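Local coordinates for conserved membrane protein (Chlamydia abortus, PDB 6GZU) that acts as a secreted effector combining deubiquitinating and acetylating activities that induces fragmentation of the Golgi, this chain carrying its CE-clan catalytic domain, at residues T136-F150 with W207-D220. Residues are numbered along the deposited sequence; the frame is centred on the assembly and turned at random.
Sequences TLVIVNLDRREVVFF and WLSLFLDKYLDNPD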
loop_
_atom_site.group_PDB
_atom_site.type_symbol
_atom_site.label_atom_id
_atom_site.label_comp_id
_atom_site.label_asym_id
_atom_site.label_seq_id
_atom_site.Cartn_x
_atom_site.Cartn_y
_atom_site.Cartn_z
ATOM N N THR A 136 -3.943 5.626 -4.297
ATOM C CA THR A 136 -3.653 4.426 -5.058
ATOM C C THR A 136 -2.971 3.438 -4.136
ATOM O O THR A 136 -2.774 3.717 -2.946
ATOM C CB THR A 136 -2.743 4.745 -6.243
ATOM O OG1 THR A 136 -1.512 5.314 -5.768
ATOM C CG2 THR A 136 -3.393 5.746 -7.197
ATOM N N LEU A 137 -2.621 2.253 -4.650
ATOM C CA LEU A 137 -2.067 1.194 -3.782
ATOM C C LEU A 137 -0.886 0.545 -4.492
ATOM O O LEU A 137 -0.999 0.172 -5.663
ATOM C CB LEU A 137 -3.148 0.135 -3.525
ATOM C CG LEU A 137 -2.734 -1.032 -2.617
ATOM C CD1 LEU A 137 -2.506 -0.506 -1.192
ATOM C CD2 LEU A 137 -3.786 -2.157 -2.647
ATOM N N VAL A 138 0.221 0.333 -3.779
ATOM C CA VAL A 138 1.372 -0.423 -4.325
ATOM C C VAL A 138 1.474 -1.659 -3.447
ATOM O O VAL A 138 1.589 -1.578 -2.207
ATOM C CB VAL A 138 2.671 0.403 -4.240
ATOM C CG1 VAL A 138 3.911 -0.468 -4.573
ATOM C CG2 VAL A 138 2.605 1.601 -5.186
ATOM N N ILE A 139 1.431 -2.835 -4.065
ATOM C CA ILE A 139 1.598 -4.077 -3.337
ATOM C C ILE A 139 2.930 -4.719 -3.754
ATOM O O ILE A 139 3.201 -4.903 -4.956
ATOM C CB ILE A 139 0.471 -5.086 -3.685
ATOM C CG1 ILE A 139 -0.915 -4.499 -3.403
ATOM C CG2 ILE A 139 0.720 -6.434 -2.898
ATOM C CD1 ILE A 139 -2.056 -5.338 -3.970
ATOM N N VAL A 140 3.749 -5.113 -2.785
ATOM C CA VAL A 140 4.945 -5.922 -3.040
ATOM C C VAL A 140 4.609 -7.319 -2.565
ATOM O O VAL A 140 4.262 -7.528 -1.389
ATOM C CB VAL A 140 6.177 -5.353 -2.307
ATOM C CG1 VAL A 140 7.361 -6.330 -2.401
ATOM C CG2 VAL A 140 6.527 -3.985 -2.895
ATOM N N ASN A 141 4.691 -8.287 -3.479
ATOM C CA ASN A 141 4.410 -9.685 -3.155
ATOM C C ASN A 141 5.702 -10.457 -3.334
ATOM O O ASN A 141 6.179 -10.656 -4.472
ATOM C CB ASN A 141 3.271 -10.245 -4.028
ATOM C CG ASN A 141 2.840 -11.633 -3.637
ATOM O OD1 ASN A 141 3.667 -12.483 -3.286
ATOM N ND2 ASN A 141 1.542 -11.903 -3.717
ATOM N N LEU A 142 6.322 -10.847 -2.223
ATOM C CA LEU A 142 7.624 -11.499 -2.314
ATOM C C LEU A 142 7.522 -12.916 -2.898
ATOM O O LEU A 142 8.469 -13.408 -3.550
ATOM C CB LEU A 142 8.292 -11.568 -0.917
ATOM C CG LEU A 142 8.573 -10.231 -0.184
ATOM C CD1 LEU A 142 9.165 -10.513 1.186
ATOM C CD2 LEU A 142 9.531 -9.353 -1.011
ATOM N N ASP A 143 6.396 -13.587 -2.656
ATOM C CA ASP A 143 6.227 -14.965 -3.123
ATOM C C ASP A 143 6.075 -14.999 -4.637
ATOM O O ASP A 143 6.631 -15.879 -5.306
ATOM C CB ASP A 143 4.999 -15.625 -2.463
ATOM C CG ASP A 143 5.255 -16.052 -1.026
ATOM O OD1 ASP A 143 6.348 -16.608 -0.713
ATOM O OD2 ASP A 143 4.347 -15.848 -0.203
ATOM N N ARG A 144 5.374 -14.004 -5.175
ATOM C CA ARG A 144 5.093 -13.955 -6.612
ATOM C C ARG A 144 6.100 -13.099 -7.376
ATOM O O ARG A 144 6.070 -13.064 -8.623
ATOM C CB ARG A 144 3.650 -13.472 -6.883
ATOM C CG ARG A 144 2.621 -14.546 -6.536
ATOM C CD ARG A 144 1.228 -14.010 -6.536
ATOM N NE ARG A 144 0.797 -13.579 -7.857
ATOM C CZ ARG A 144 0.130 -14.336 -8.734
ATOM N NH1 ARG A 144 -0.139 -15.606 -8.475
ATOM N NH2 ARG A 144 -0.273 -13.810 -9.882
ATOM N N ARG A 145 7.016 -12.461 -6.647
ATOM C CA ARG A 145 8.053 -11.569 -7.237
ATOM C C ARG A 145 7.373 -10.547 -8.147
ATOM O O ARG A 145 7.704 -10.402 -9.362
ATOM C CB ARG A 145 9.142 -12.335 -7.981
ATOM C CG ARG A 145 9.847 -13.304 -7.067
ATOM C CD ARG A 145 11.034 -13.961 -7.831
ATOM N NE ARG A 145 12.230 -13.146 -7.865
ATOM C CZ ARG A 145 12.678 -12.497 -8.927
ATOM N NH1 ARG A 145 11.947 -12.403 -10.044
ATOM N NH2 ARG A 145 13.853 -11.858 -8.844
ATOM N N GLU A 146 6.421 -9.820 -7.564
ATOM C CA GLU A 146 5.697 -8.827 -8.339
ATOM C C GLU A 146 5.490 -7.572 -7.532
ATOM O O GLU A 146 5.358 -7.608 -6.288
ATOM C CB GLU A 146 4.347 -9.389 -8.835
ATOM C CG GLU A 146 3.338 -9.703 -7.746
ATOM C CD GLU A 146 2.077 -10.459 -8.231
ATOM O OE1 GLU A 146 2.136 -11.114 -9.288
ATOM O OE2 GLU A 146 0.984 -10.375 -7.587
ATOM N N VAL A 147 5.409 -6.469 -8.265
ATOM C CA VAL A 147 4.983 -5.171 -7.734
ATOM C C VAL A 147 3.709 -4.814 -8.459
ATOM O O VAL A 147 3.709 -4.623 -9.681
ATOM C CB VAL A 147 6.096 -4.083 -7.949
ATOM C CG1 VAL A 147 5.647 -2.712 -7.376
ATOM C CG2 VAL A 147 7.441 -4.524 -7.360
ATOM N N VAL A 148 2.602 -4.810 -7.712
ATOM C CA VAL A 148 1.304 -4.499 -8.280
ATOM C C VAL A 148 0.892 -3.069 -7.942
ATOM O O VAL A 148 0.949 -2.658 -6.784
ATOM C CB VAL A 148 0.232 -5.492 -7.723
ATOM C CG1 VAL A 148 -1.194 -5.124 -8.232
ATOM C CG2 VAL A 148 0.634 -6.913 -8.157
ATOM N N PHE A 149 0.495 -2.319 -8.956
ATOM C CA PHE A 149 0.029 -0.959 -8.744
ATOM C C PHE A 149 -1.448 -0.861 -9.115
ATOM O O PHE A 149 -1.853 -1.181 -10.263
ATOM C CB PHE A 149 0.831 -0.004 -9.651
ATOM C CG PHE A 149 0.330 1.408 -9.629
ATOM C CD1 PHE A 149 0.394 2.163 -8.467
ATOM C CD2 PHE A 149 -0.203 1.976 -10.761
ATOM C CE1 PHE A 149 -0.047 3.478 -8.449
ATOM C CE2 PHE A 149 -0.633 3.279 -10.744
ATOM C CZ PHE A 149 -0.576 4.019 -9.601
ATOM N N PHE A 150 -2.253 -0.434 -8.146
ATOM C CA PHE A 150 -3.686 -0.241 -8.364
ATOM C C PHE A 150 -4.092 1.208 -8.276
ATOM O O PHE A 150 -3.847 1.862 -7.279
ATOM C CB PHE A 150 -4.483 -1.052 -7.319
ATOM C CG PHE A 150 -5.968 -0.848 -7.404
ATOM C CD1 PHE A 150 -6.566 0.236 -6.759
ATOM C CD2 PHE A 150 -6.777 -1.714 -8.143
ATOM C CE1 PHE A 150 -7.937 0.445 -6.868
ATOM C CE2 PHE A 150 -8.164 -1.490 -8.240
ATOM C CZ PHE A 150 -8.722 -0.434 -7.588
ATOM N N TRP A 207 -12.172 1.921 -3.268
ATOM C CA TRP A 207 -11.816 1.005 -4.341
ATOM C C TRP A 207 -10.522 0.231 -4.054
ATOM O O TRP A 207 -10.443 -0.991 -4.299
ATOM C CB TRP A 207 -11.620 1.780 -5.654
ATOM C CG TRP A 207 -12.895 2.013 -6.376
ATOM C CD1 TRP A 207 -13.525 3.222 -6.608
ATOM C CD2 TRP A 207 -13.670 1.019 -7.022
ATOM N NE1 TRP A 207 -14.663 3.011 -7.315
ATOM C CE2 TRP A 207 -14.767 1.679 -7.620
ATOM C CE3 TRP A 207 -13.553 -0.374 -7.150
ATOM C CZ2 TRP A 207 -15.764 0.993 -8.318
ATOM C CZ3 TRP A 207 -14.540 -1.052 -7.849
ATOM C CH2 TRP A 207 -15.623 -0.368 -8.445
ATOM N N LEU A 208 -9.474 0.921 -3.605
ATOM C CA LEU A 208 -8.194 0.231 -3.423
ATOM C C LEU A 208 -8.317 -0.736 -2.240
ATOM O O LEU A 208 -7.661 -1.801 -2.251
ATOM C CB LEU A 208 -7.049 1.224 -3.228
ATOM C CG LEU A 208 -7.010 2.042 -1.922
ATOM C CD1 LEU A 208 -6.304 1.234 -0.782
ATOM C CD2 LEU A 208 -6.317 3.385 -2.149
ATOM N N SER A 209 -9.170 -0.432 -1.250
ATOM C CA SER A 209 -9.363 -1.344 -0.125
ATOM C C SER A 209 -10.092 -2.614 -0.568
ATOM O O SER A 209 -9.724 -3.739 -0.161
ATOM C CB SER A 209 -10.133 -0.639 0.997
ATOM O OG SER A 209 -9.378 0.452 1.499
ATOM N N LEU A 210 -11.129 -2.445 -1.397
ATOM C CA LEU A 210 -11.823 -3.596 -1.989
ATOM C C LEU A 210 -10.841 -4.416 -2.835
ATOM O O LEU A 210 -10.830 -5.656 -2.776
ATOM C CB LEU A 210 -13.000 -3.114 -2.865
ATOM C CG LEU A 210 -13.934 -4.067 -3.619
ATOM C CD1 LEU A 210 -15.209 -3.292 -4.034
ATOM C CD2 LEU A 210 -13.279 -4.650 -4.881
ATOM N N PHE A 211 -10.019 -3.749 -3.638
ATOM C CA PHE A 211 -9.064 -4.487 -4.455
ATOM C C PHE A 211 -8.150 -5.352 -3.592
ATOM O O PHE A 211 -7.921 -6.539 -3.911
ATOM C CB PHE A 211 -8.248 -3.564 -5.360
ATOM C CG PHE A 211 -7.207 -4.299 -6.139
ATOM C CD1 PHE A 211 -7.589 -5.116 -7.212
ATOM C CD2 PHE A 211 -5.885 -4.253 -5.731
ATOM C CE1 PHE A 211 -6.658 -5.871 -7.921
ATOM C CE2 PHE A 211 -4.911 -4.975 -6.434
ATOM C CZ PHE A 211 -5.309 -5.780 -7.544
ATOM N N LEU A 212 -7.579 -4.761 -2.556
ATOM C CA LEU A 212 -6.631 -5.536 -1.750
ATOM C C LEU A 212 -7.357 -6.728 -1.112
ATOM O O LEU A 212 -6.820 -7.829 -1.027
ATOM C CB LEU A 212 -5.998 -4.680 -0.658
ATOM C CG LEU A 212 -4.962 -5.442 0.195
ATOM C CD1 LEU A 212 -3.776 -5.899 -0.669
ATOM C CD2 LEU A 212 -4.490 -4.515 1.278
ATOM N N ASP A 213 -8.573 -6.499 -0.623
ATOM C CA ASP A 213 -9.429 -7.545 -0.068
ATOM C C ASP A 213 -9.506 -8.751 -1.014
ATOM O O ASP A 213 -9.238 -9.892 -0.633
ATOM C CB ASP A 213 -10.807 -6.943 0.149
ATOM C CG ASP A 213 -11.559 -7.613 1.222
ATOM O OD1 ASP A 213 -11.794 -8.832 1.114
ATOM O OD2 ASP A 213 -11.946 -6.919 2.181
ATOM N N LYS A 214 -9.827 -8.488 -2.272
ATOM C CA LYS A 214 -9.957 -9.551 -3.241
ATOM C C LYS A 214 -8.627 -10.122 -3.687
ATOM O O LYS A 214 -8.523 -11.319 -3.914
ATOM C CB LYS A 214 -10.707 -8.999 -4.446
ATOM C CG LYS A 214 -12.030 -8.356 -4.092
ATOM C CD LYS A 214 -13.142 -9.275 -4.363
ATOM C CE LYS A 214 -14.442 -8.562 -4.058
ATOM N NZ LYS A 214 -15.569 -9.471 -3.772
ATOM N N TYR A 215 -7.626 -9.262 -3.837
ATOM C CA TYR A 215 -6.274 -9.694 -4.232
ATOM C C TYR A 215 -5.728 -10.711 -3.257
ATOM O O TYR A 215 -5.048 -11.662 -3.676
ATOM C CB TYR A 215 -5.323 -8.485 -4.336
ATOM C CG TYR A 215 -3.876 -8.817 -4.575
ATOM C CD1 TYR A 215 -3.025 -9.063 -3.510
ATOM C CD2 TYR A 215 -3.342 -8.855 -5.867
ATOM C CE1 TYR A 215 -1.689 -9.370 -3.720
ATOM C CE2 TYR A 215 -2.016 -9.185 -6.074
ATOM C CZ TYR A 215 -1.195 -9.448 -4.995
ATOM O OH TYR A 215 0.143 -9.748 -5.163
ATOM N N LEU A 216 -5.962 -10.499 -1.962
ATOM C CA LEU A 216 -5.379 -11.390 -0.958
ATOM C C LEU A 216 -6.021 -12.792 -0.993
ATOM O O LEU A 216 -5.418 -13.780 -0.532
ATOM C CB LEU A 216 -5.485 -10.765 0.463
ATOM C CG LEU A 216 -4.543 -9.553 0.671
ATOM C CD1 LEU A 216 -4.866 -8.857 1.983
ATOM C CD2 LEU A 216 -3.048 -9.987 0.666
ATOM N N ASP A 217 -7.249 -12.886 -1.514
ATOM C CA ASP A 217 -7.865 -14.199 -1.751
ATOM C C ASP A 217 -7.505 -14.805 -3.108
ATOM O O ASP A 217 -7.513 -16.016 -3.274
ATOM C CB ASP A 217 -9.386 -14.129 -1.595
ATOM C CG ASP A 217 -9.811 -13.989 -0.128
ATOM O OD1 ASP A 217 -9.082 -14.466 0.766
ATOM O OD2 ASP A 217 -10.859 -13.396 0.128
ATOM N N ASN A 218 -7.172 -13.947 -4.056
ATOM C CA ASN A 218 -6.816 -14.379 -5.415
ATOM C C ASN A 218 -5.932 -13.327 -6.066
ATOM O O ASN A 218 -6.417 -12.304 -6.510
ATOM C CB ASN A 218 -8.089 -14.558 -6.254
ATOM C CG ASN A 218 -7.793 -14.812 -7.722
ATOM O OD1 ASN A 218 -6.653 -15.119 -8.120
ATOM N ND2 ASN A 218 -8.834 -14.673 -8.546
ATOM N N PRO A 219 -4.616 -13.541 -6.095
ATOM C CA PRO A 219 -3.742 -12.468 -6.602
ATOM C C PRO A 219 -3.876 -12.205 -8.083
ATOM O O PRO A 219 -3.342 -11.204 -8.555
ATOM C CB PRO A 219 -2.329 -12.971 -6.308
ATOM C CG PRO A 219 -2.515 -14.455 -6.176
ATOM C CD PRO A 219 -3.856 -14.664 -5.543
ATOM N N ASP A 220 -4.586 -13.062 -8.802
ATOM C CA ASP A 220 -4.943 -12.757 -10.206
ATOM C C ASP A 220 -6.224 -11.946 -10.374
ATOM O O ASP A 220 -6.666 -11.702 -11.500
ATOM C CB ASP A 220 -5.026 -14.028 -11.038
ATOM C CG ASP A 220 -3.694 -14.715 -11.146
ATOM O OD1 ASP A 220 -2.713 -14.042 -11.526
ATOM O OD2 ASP A 220 -3.621 -15.906 -10.791
HETATM O O HOH W 1 -0.961 -10.856 -9.582
HETATM O O HOH W 2 -1.305 -16.778 -10.665
#
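Phe150 and Phe211 join hairpin to helix by an offset stack, centroids 4.6 Å apart and planes only 16° from parallel. Phe211 CB sits over one face of the Phe150 ring, a CH-pi contact, while Leu208 CB packs 3.7 Å from Phe150 CD1. Flat rings suit the gap between strand 146-150 and the helix, whose axes pass 10.2 Å apart, because they can lie face on face.

Branched aliphatic residues fill the layer beside the stack. With CG1 anti to the carbonyl carbon (chi1 -57°) and the chain extended beyond it, Ile139 sets CD1 over the centre of the Tyr215 ring, 11° off the normal, and also touches Phe211 and Leu212. Leu137 CD2 meets Leu212 CB at 3.9 Å, and Val148 reaches both aromatic rings with its two methyls.

The polar bonds gather where the hairpin turn meets the last turn of the helix and the residues after it. Tyrosine suits this place because its ring lies in the apolar layer while its hydroxyl bridges both strands: Tyr215 OH donates to the anti lone pair of Glu146 OE2 (2.6 Å) and accepts from Asn141 ND2 (2.9 Å), with the hydroxyl oxygen near the plane of the amide. The two bonds hold the hydroxyl, while Ile139 CD1 on one face and Pro219 CA on the other should limit the ring's rotation. Arg144 NE pairs with Glu146 OE1, while its NH2 reaches Asp220 OD1 at 3.0 Å in a bent salt bridge; Pro219 CG lies over one guanidinium face. One water joins Arg144, Glu146 and Pro219 O; a second links Arg144 NH1 to Asp220 OD2.

Helix 204-217 lies against one face of the mixed sheet, over its antiparallel strands 134-141 and 146-150, while Val140, Val147 and Phe149 point away from it to helix 159-174 on the other face. Helix 228-241 packs against Trp207 and Leu210.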